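PDB 3K11: putative glycosyl hydrolase from Bacteroides thetaiotaomicron VPI-5482, which is of unconfirmed function but probably hydrolyses glycosidic bonds. Local coordinates for residues A[201-212]-A[267-278]. Residues are numbered along the deposited sequence; the frame is centred on the assembly and turned at random.
Sequences LDDMFMGIPAVA and ANGWALLTACEL
Phe205 and Trp270 lie nearly flat on one another, an offset stack with the phenyl and six-membered ring centroids 4.6 Å apart and the planes only 8° from parallel. The overlap is at the rims: Phe205 CD2 meets Trp270 CE3 at 3.6 Å. With CG of Phe205 anti to the backbone N (chi1 -179°), the phenyl ring reaches across to helix 265-281, where Leu273 CD2 comes within 3.5 Å of Phe205 CE1. Met206 bends at chi2 and sets its CE methyl over the indole's five-membered ring, a CH-pi contact. At the indole edge a water accepts a hydrogen bond from Trp270 NE1 at 2.8 Å and donates one to Asp202 OD2, while OD1 of that carboxylate bonds His250.

The buried hydroxyl of Thr274 sits against the Phe205 backbone and at the edge of its ring, with Thr274 OG1 3.1 Å from Phe205 CA. Its hydrogen bond is made within its own helix, from Thr274 OG1 to Trp270 O at 2.7 Å; that carbonyl also accepts from Thr274 N, on the other face of its plane. CG2 packs against Ile208 CB. Replacing Phe205 by an alanine would probably open a gap between Trp270 and Leu273 and leave the indole freer to shift.

Leu201 fits beside Ala267 and Ala271, whose small side chains are consistent with the 7.6 Å approach of the axes of segments 202-212 and 267-278. Such packing of buried helices, running in the same direction at 30°, is consistent with the (alpha/alpha)6 barrel of the six-hairpin glycosidase clan, to which family 88 belongs.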
ATOM      1  N   LEU A 201       4.275  -1.351  23.209  1.00 22.74           N
ATOM      2  CA  LEU A 201       5.272  -2.171  22.516  1.00 21.52           C
ATOM      3  C   LEU A 201       6.670  -1.833  23.040  1.00 24.18           C
ATOM      4  O   LEU A 201       7.530  -2.720  23.178  1.00 24.91           O
ATOM      5  CB  LEU A 201       5.170  -1.940  21.005  1.00 23.91           C
ATOM      6  CG  LEU A 201       5.984  -2.842  20.125  1.00 18.49           C
ATOM      7  CD1 LEU A 201       5.647  -4.327  20.380  1.00 18.83           C
ATOM      8  CD2 LEU A 201       5.776  -2.439  18.624  1.00 22.28           C
ATOM      9  N   ASP A 202       6.914  -0.549  23.353  1.00 24.77           N
ATOM     10  CA  ASP A 202       8.222  -0.098  23.823  1.00 24.58           C
ATOM     11  C   ASP A 202       8.667  -0.888  25.033  1.00 24.04           C
ATOM     12  O   ASP A 202       9.876  -1.114  25.207  1.00 24.16           O
ATOM     13  CB  ASP A 202       8.206   1.383  24.249  1.00 25.22           C
ATOM     14  CG  ASP A 202       7.628   2.320  23.167  1.00 32.90           C
ATOM     15  OD1 ASP A 202       6.483   2.122  22.780  1.00 24.39           O
ATOM     16  OD2 ASP A 202       8.336   3.222  22.663  1.00 40.63           O
ATOM     17  N   ASP A 203       7.720  -1.377  25.837  1.00 23.69           N
ATOM     18  CA  ASP A 203       8.097  -2.005  27.125  1.00 24.43           C
ATOM     19  C   ASP A 203       8.660  -3.402  26.937  1.00 24.83           C
ATOM     20  O   ASP A 203       9.252  -3.926  27.839  1.00 24.89           O
ATOM     21  CB  ASP A 203       6.956  -2.032  28.105  1.00 25.49           C
ATOM     22  CG  ASP A 203       6.683  -0.678  28.749  1.00 29.51           C
ATOM     23  OD1 ASP A 203       7.620   0.156  28.815  1.00 25.34           O
ATOM     24  OD2 ASP A 203       5.563  -0.495  29.249  1.00 24.77           O
HETATM   25  N   MSE A 204       8.483  -4.012  25.756  1.00 23.37           N
HETATM   26  CA  MSE A 204       9.223  -5.225  25.454  1.00 21.85           C
HETATM   27  C   MSE A 204      10.722  -4.940  25.672  1.00 21.25           C
HETATM   28  O   MSE A 204      11.439  -5.702  26.305  1.00 25.30           O
HETATM   29  CB  MSE A 204       8.961  -5.703  24.033  1.00 24.50           C
HETATM   30  CG  MSE A 204       7.557  -6.264  23.869  1.00 22.79           C
HETATM   31 SE   MSE A 204       7.242  -7.035  22.139  0.75 20.85          SE
HETATM   32  CE  MSE A 204       8.146  -8.699  22.431  1.00 21.95           C
ATOM     33  N   PHE A 205      11.171  -3.792  25.182  1.00 21.67           N
ATOM     34  CA  PHE A 205      12.576  -3.393  25.229  1.00 22.04           C
ATOM     35  C   PHE A 205      12.919  -2.730  26.534  1.00 22.88           C
ATOM     36  O   PHE A 205      14.023  -2.905  27.049  1.00 26.70           O
ATOM     37  CB  PHE A 205      12.915  -2.493  24.049  1.00 26.97           C
ATOM     38  CG  PHE A 205      14.338  -2.061  24.028  1.00 23.76           C
ATOM     39  CD1 PHE A 205      15.369  -2.973  23.708  1.00 26.39           C
ATOM     40  CD2 PHE A 205      14.653  -0.763  24.376  1.00 28.83           C
ATOM     41  CE1 PHE A 205      16.696  -2.564  23.735  1.00 31.53           C
ATOM     42  CE2 PHE A 205      15.986  -0.346  24.427  1.00 33.01           C
ATOM     43  CZ  PHE A 205      17.001  -1.245  24.091  1.00 29.03           C
HETATM   44  N   MSE A 206      11.982  -1.990  27.103  1.00 23.96           N
HETATM   45  CA  MSE A 206      12.294  -1.357  28.385  1.00 23.62           C
HETATM   46  C   MSE A 206      12.478  -2.382  29.497  1.00 24.92           C
HETATM   47  O   MSE A 206      13.267  -2.167  30.422  1.00 24.36           O
HETATM   48  CB  MSE A 206      11.245  -0.322  28.783  1.00 25.20           C
HETATM   49  CG  MSE A 206      10.966   0.719  27.775  1.00 25.59           C
HETATM   50 SE   MSE A 206      12.558   1.747  27.182  0.75 25.65          SE
HETATM   51  CE  MSE A 206      11.968   2.177  25.290  1.00 29.63           C
ATOM     52  N   GLY A 207      11.744  -3.480  29.437  1.00 24.68           N
ATOM     53  CA  GLY A 207      11.759  -4.508  30.495  1.00 24.77           C
ATOM     54  C   GLY A 207      12.480  -5.825  30.260  1.00 23.92           C
ATOM     55  O   GLY A 207      13.152  -6.323  31.156  1.00 24.84           O
ATOM     56  N   ILE A 208      12.404  -6.380  29.053  1.00 23.55           N
ATOM     57  CA  ILE A 208      12.851  -7.782  28.858  1.00 21.82           C
ATOM     58  C   ILE A 208      14.368  -7.954  28.873  1.00 24.38           C
ATOM     59  O   ILE A 208      14.844  -8.824  29.584  1.00 25.32           O
ATOM     60  CB  ILE A 208      12.175  -8.439  27.645  1.00 22.58           C
ATOM     61  CG1 ILE A 208      10.660  -8.417  27.881  1.00 24.62           C
ATOM     62  CG2 ILE A 208      12.724  -9.852  27.372  1.00 23.74           C
ATOM     63  CD1 ILE A 208       9.825  -8.860  26.621  1.00 22.02           C
ATOM     64  N   PRO A 209      15.133  -7.075  28.180  1.00 23.36           N
ATOM     65  CA  PRO A 209      16.596  -7.234  28.233  1.00 22.06           C
ATOM     66  C   PRO A 209      17.193  -7.207  29.636  1.00 21.93           C
ATOM     67  O   PRO A 209      18.129  -7.969  29.925  1.00 24.27           O
ATOM     68  CB  PRO A 209      17.108  -6.079  27.362  1.00 24.64           C
ATOM     69  CG  PRO A 209      15.976  -5.881  26.352  1.00 23.75           C
ATOM     70  CD  PRO A 209      14.770  -5.976  27.276  1.00 26.51           C
ATOM     71  N   ALA A 210      16.664  -6.356  30.515  1.00 23.28           N
ATOM     72  CA  ALA A 210      17.146  -6.285  31.889  1.00 22.85           C
ATOM     73  C   ALA A 210      16.950  -7.624  32.606  1.00 21.35           C
ATOM     74  O   ALA A 210      17.819  -8.081  33.355  1.00 25.69           O
ATOM     75  CB  ALA A 210      16.406  -5.179  32.643  1.00 23.36           C
ATOM     76  N   VAL A 211      15.757  -8.196  32.428  1.00 24.27           N
ATOM     77  CA  VAL A 211      15.437  -9.486  33.038  1.00 24.41           C
ATOM     78  C   VAL A 211      16.357 -10.554  32.455  1.00 23.76           C
ATOM     79  O   VAL A 211      16.933 -11.333  33.197  1.00 22.55           O
ATOM     80  CB  VAL A 211      13.932  -9.841  32.902  1.00 23.20           C
ATOM     81  CG1 VAL A 211      13.645 -11.227  33.540  1.00 21.58           C
ATOM     82  CG2 VAL A 211      13.042  -8.742  33.548  1.00 23.65           C
ATOM     83  N   ALA A 212      16.514 -10.608  31.124  1.00 23.17           N
ATOM     84  CA  ALA A 212      17.437 -11.545  30.484  1.00 22.23           C
ATOM     85  C   ALA A 212      18.886 -11.401  31.011  1.00 24.99           C
ATOM     86  O   ALA A 212      19.547 -12.397  31.342  1.00 24.28           O
ATOM     87  CB  ALA A 212      17.372 -11.404  28.919  1.00 23.34           C
ATOM     88  N   ALA A 267       9.055   1.717  17.704  1.00 23.24           N
ATOM     89  CA  ALA A 267       8.640   0.690  18.667  1.00 22.81           C
ATOM     90  C   ALA A 267       8.736  -0.684  18.019  1.00 22.95           C
ATOM     91  O   ALA A 267       9.040  -1.661  18.688  1.00 23.57           O
ATOM     92  CB  ALA A 267       7.216   0.967  19.219  1.00 21.99           C
ATOM     93  N   ASN A 268       8.498  -0.785  16.704  1.00 22.36           N
ATOM     94  CA  ASN A 268       8.746  -2.045  16.024  1.00 20.36           C
ATOM     95  C   ASN A 268      10.217  -2.376  16.064  1.00 22.19           C
ATOM     96  O   ASN A 268      10.594  -3.529  16.286  1.00 24.27           O
ATOM     97  CB  ASN A 268       8.205  -2.021  14.588  1.00 23.31           C
ATOM     98  CG  ASN A 268       6.798  -2.584  14.527  1.00 20.88           C
ATOM     99  OD1 ASN A 268       6.629  -3.799  14.279  1.00 22.17           O
ATOM    100  ND2 ASN A 268       5.781  -1.746  14.857  1.00 23.35           N
ATOM    101  N   GLY A 269      11.073  -1.350  15.997  1.00 22.87           N
ATOM    102  CA  GLY A 269      12.503  -1.551  16.225  1.00 23.43           C
ATOM    103  C   GLY A 269      12.770  -2.068  17.629  1.00 22.69           C
ATOM    104  O   GLY A 269      13.523  -3.018  17.814  1.00 23.90           O
ATOM    105  N   TRP A 270      12.166  -1.476  18.634  1.00 22.83           N
ATOM    106  CA  TRP A 270      12.358  -1.958  19.990  1.00 22.37           C
ATOM    107  C   TRP A 270      11.978  -3.439  20.146  1.00 24.21           C
ATOM    108  O   TRP A 270      12.646  -4.167  20.837  1.00 24.96           O
ATOM    109  CB  TRP A 270      11.552  -1.126  20.971  1.00 22.64           C
ATOM    110  CG  TRP A 270      12.001   0.299  21.157  1.00 23.02           C
ATOM    111  CD1 TRP A 270      11.179   1.388  21.427  1.00 27.84           C
ATOM    112  CD2 TRP A 270      13.334   0.815  21.112  1.00 28.25           C
ATOM    113  NE1 TRP A 270      11.937   2.504  21.533  1.00 28.38           N
ATOM    114  CE2 TRP A 270      13.252   2.189  21.336  1.00 30.82           C
ATOM    115  CE3 TRP A 270      14.587   0.249  20.898  1.00 35.07           C
ATOM    116  CZ2 TRP A 270      14.360   3.003  21.345  1.00 31.82           C
ATOM    117  CZ3 TRP A 270      15.702   1.075  20.910  1.00 35.37           C
ATOM    118  CH2 TRP A 270      15.567   2.442  21.115  1.00 33.23           C
ATOM    119  N   ALA A 271      10.929  -3.896  19.471  1.00 24.08           N
ATOM    120  CA  ALA A 271      10.475  -5.292  19.547  1.00 22.31           C
ATOM    121  C   ALA A 271      11.490  -6.206  18.849  1.00 23.07           C
ATOM    122  O   ALA A 271      11.766  -7.321  19.304  1.00 24.86           O
ATOM    123  CB  ALA A 271       9.109  -5.457  18.855  1.00 23.02           C
ATOM    124  N   LEU A 272      12.034  -5.747  17.728  1.00 23.38           N
ATOM    125  CA  LEU A 272      13.054  -6.530  16.990  1.00 22.82           C
ATOM    126  C   LEU A 272      14.329  -6.637  17.809  1.00 23.57           C
ATOM    127  O   LEU A 272      14.954  -7.709  17.899  1.00 23.70           O
ATOM    128  CB  LEU A 272      13.317  -5.873  15.618  1.00 21.98           C
ATOM    129  CG  LEU A 272      13.947  -6.786  14.527  1.00 23.73           C
ATOM    130  CD1 LEU A 272      13.043  -8.003  14.151  1.00 24.79           C
ATOM    131  CD2 LEU A 272      14.315  -5.952  13.296  1.00 22.76           C
ATOM    132  N   LEU A 273      14.685  -5.517  18.443  1.00 21.80           N
ATOM    133  CA  LEU A 273      15.881  -5.439  19.299  1.00 22.14           C
ATOM    134  C   LEU A 273      15.714  -6.281  20.541  1.00 21.15           C
ATOM    135  O   LEU A 273      16.680  -6.911  21.000  1.00 23.89           O
ATOM    136  CB  LEU A 273      16.213  -3.961  19.609  1.00 22.06           C
ATOM    137  CG  LEU A 273      17.469  -3.609  20.397  1.00 30.46           C
ATOM    138  CD1 LEU A 273      18.689  -4.318  19.949  1.00 20.80           C
ATOM    139  CD2 LEU A 273      17.688  -2.089  20.366  1.00 28.71           C
ATOM    140  N   THR A 274      14.515  -6.300  21.107  1.00 23.53           N
ATOM    141  CA  THR A 274      14.237  -7.178  22.257  1.00 23.64           C
ATOM    142  C   THR A 274      14.484  -8.639  21.925  1.00 24.13           C
ATOM    143  O   THR A 274      15.120  -9.379  22.687  1.00 24.35           O
ATOM    144  CB  THR A 274      12.776  -7.035  22.706  1.00 24.18           C
ATOM    145  OG1 THR A 274      12.575  -5.685  23.117  1.00 26.31           O
ATOM    146  CG2 THR A 274      12.473  -7.940  23.894  1.00 24.14           C
ATOM    147  N   ALA A 275      13.987  -9.078  20.774  1.00 23.11           N
ATOM    148  CA  ALA A 275      14.244 -10.454  20.329  1.00 22.68           C
ATOM    149  C   ALA A 275      15.742 -10.722  20.224  1.00 23.75           C
ATOM    150  O   ALA A 275      16.213 -11.766  20.651  1.00 24.51           O
ATOM    151  CB  ALA A 275      13.532 -10.703  19.008  1.00 21.11           C
ATOM    152  N   CYS A 276      16.520  -9.785  19.654  1.00 23.20           N
ATOM    153  CA  CYS A 276      17.979  -9.937  19.604  1.00 23.12           C
ATOM    154  C   CYS A 276      18.601  -9.998  20.986  1.00 23.07           C
ATOM    155  O   CYS A 276      19.426 -10.859  21.225  1.00 24.04           O
ATOM    156  CB  CYS A 276      18.624  -8.785  18.813  1.00 22.89           C
ATOM    157  SG  CYS A 276      18.235  -8.798  17.038  1.00 25.26           S
ATOM    158  N   GLU A 277      18.212  -9.099  21.895  1.00 20.74           N
ATOM    159  CA  GLU A 277      18.771  -9.125  23.235  1.00 22.49           C
ATOM    160  C   GLU A 277      18.478 -10.427  23.982  1.00 24.40           C
ATOM    161  O   GLU A 277      19.336 -10.962  24.712  1.00 22.72           O
ATOM    162  CB  GLU A 277      18.256  -7.950  24.028  1.00 24.11           C
ATOM    163  CG  GLU A 277      18.748  -6.569  23.549  1.00 23.92           C
ATOM    164  CD  GLU A 277      20.162  -6.276  23.933  1.00 27.43           C
ATOM    165  OE1 GLU A 277      21.059  -6.619  23.151  1.00 25.85           O
ATOM    166  OE2 GLU A 277      20.366  -5.604  24.965  1.00 28.78           O
ATOM    167  N   LEU A 278      17.259 -10.928  23.822  1.00 23.93           N
ATOM    168  CA  LEU A 278      16.826 -12.180  24.450  1.00 22.22           C
ATOM    169  C   LEU A 278      17.503 -13.382  23.826  1.00 24.19           C
ATOM    170  O   LEU A 278      18.014 -14.244  24.530  1.00 23.97           O
ATOM    171  CB  LEU A 278      15.297 -12.298  24.377  1.00 22.88           C
ATOM    172  CG  LEU A 278      14.640 -13.517  25.008  1.00 21.54           C
ATOM    173  CD1 LEU A 278      15.076 -13.667  26.445  1.00 20.69           C
ATOM    174  CD2 LEU A 278      13.093 -13.446  24.878  1.00 19.61           C
TER
HETATM  175  O   HOH W   1      10.740   5.016  21.903  1.00 30.46           O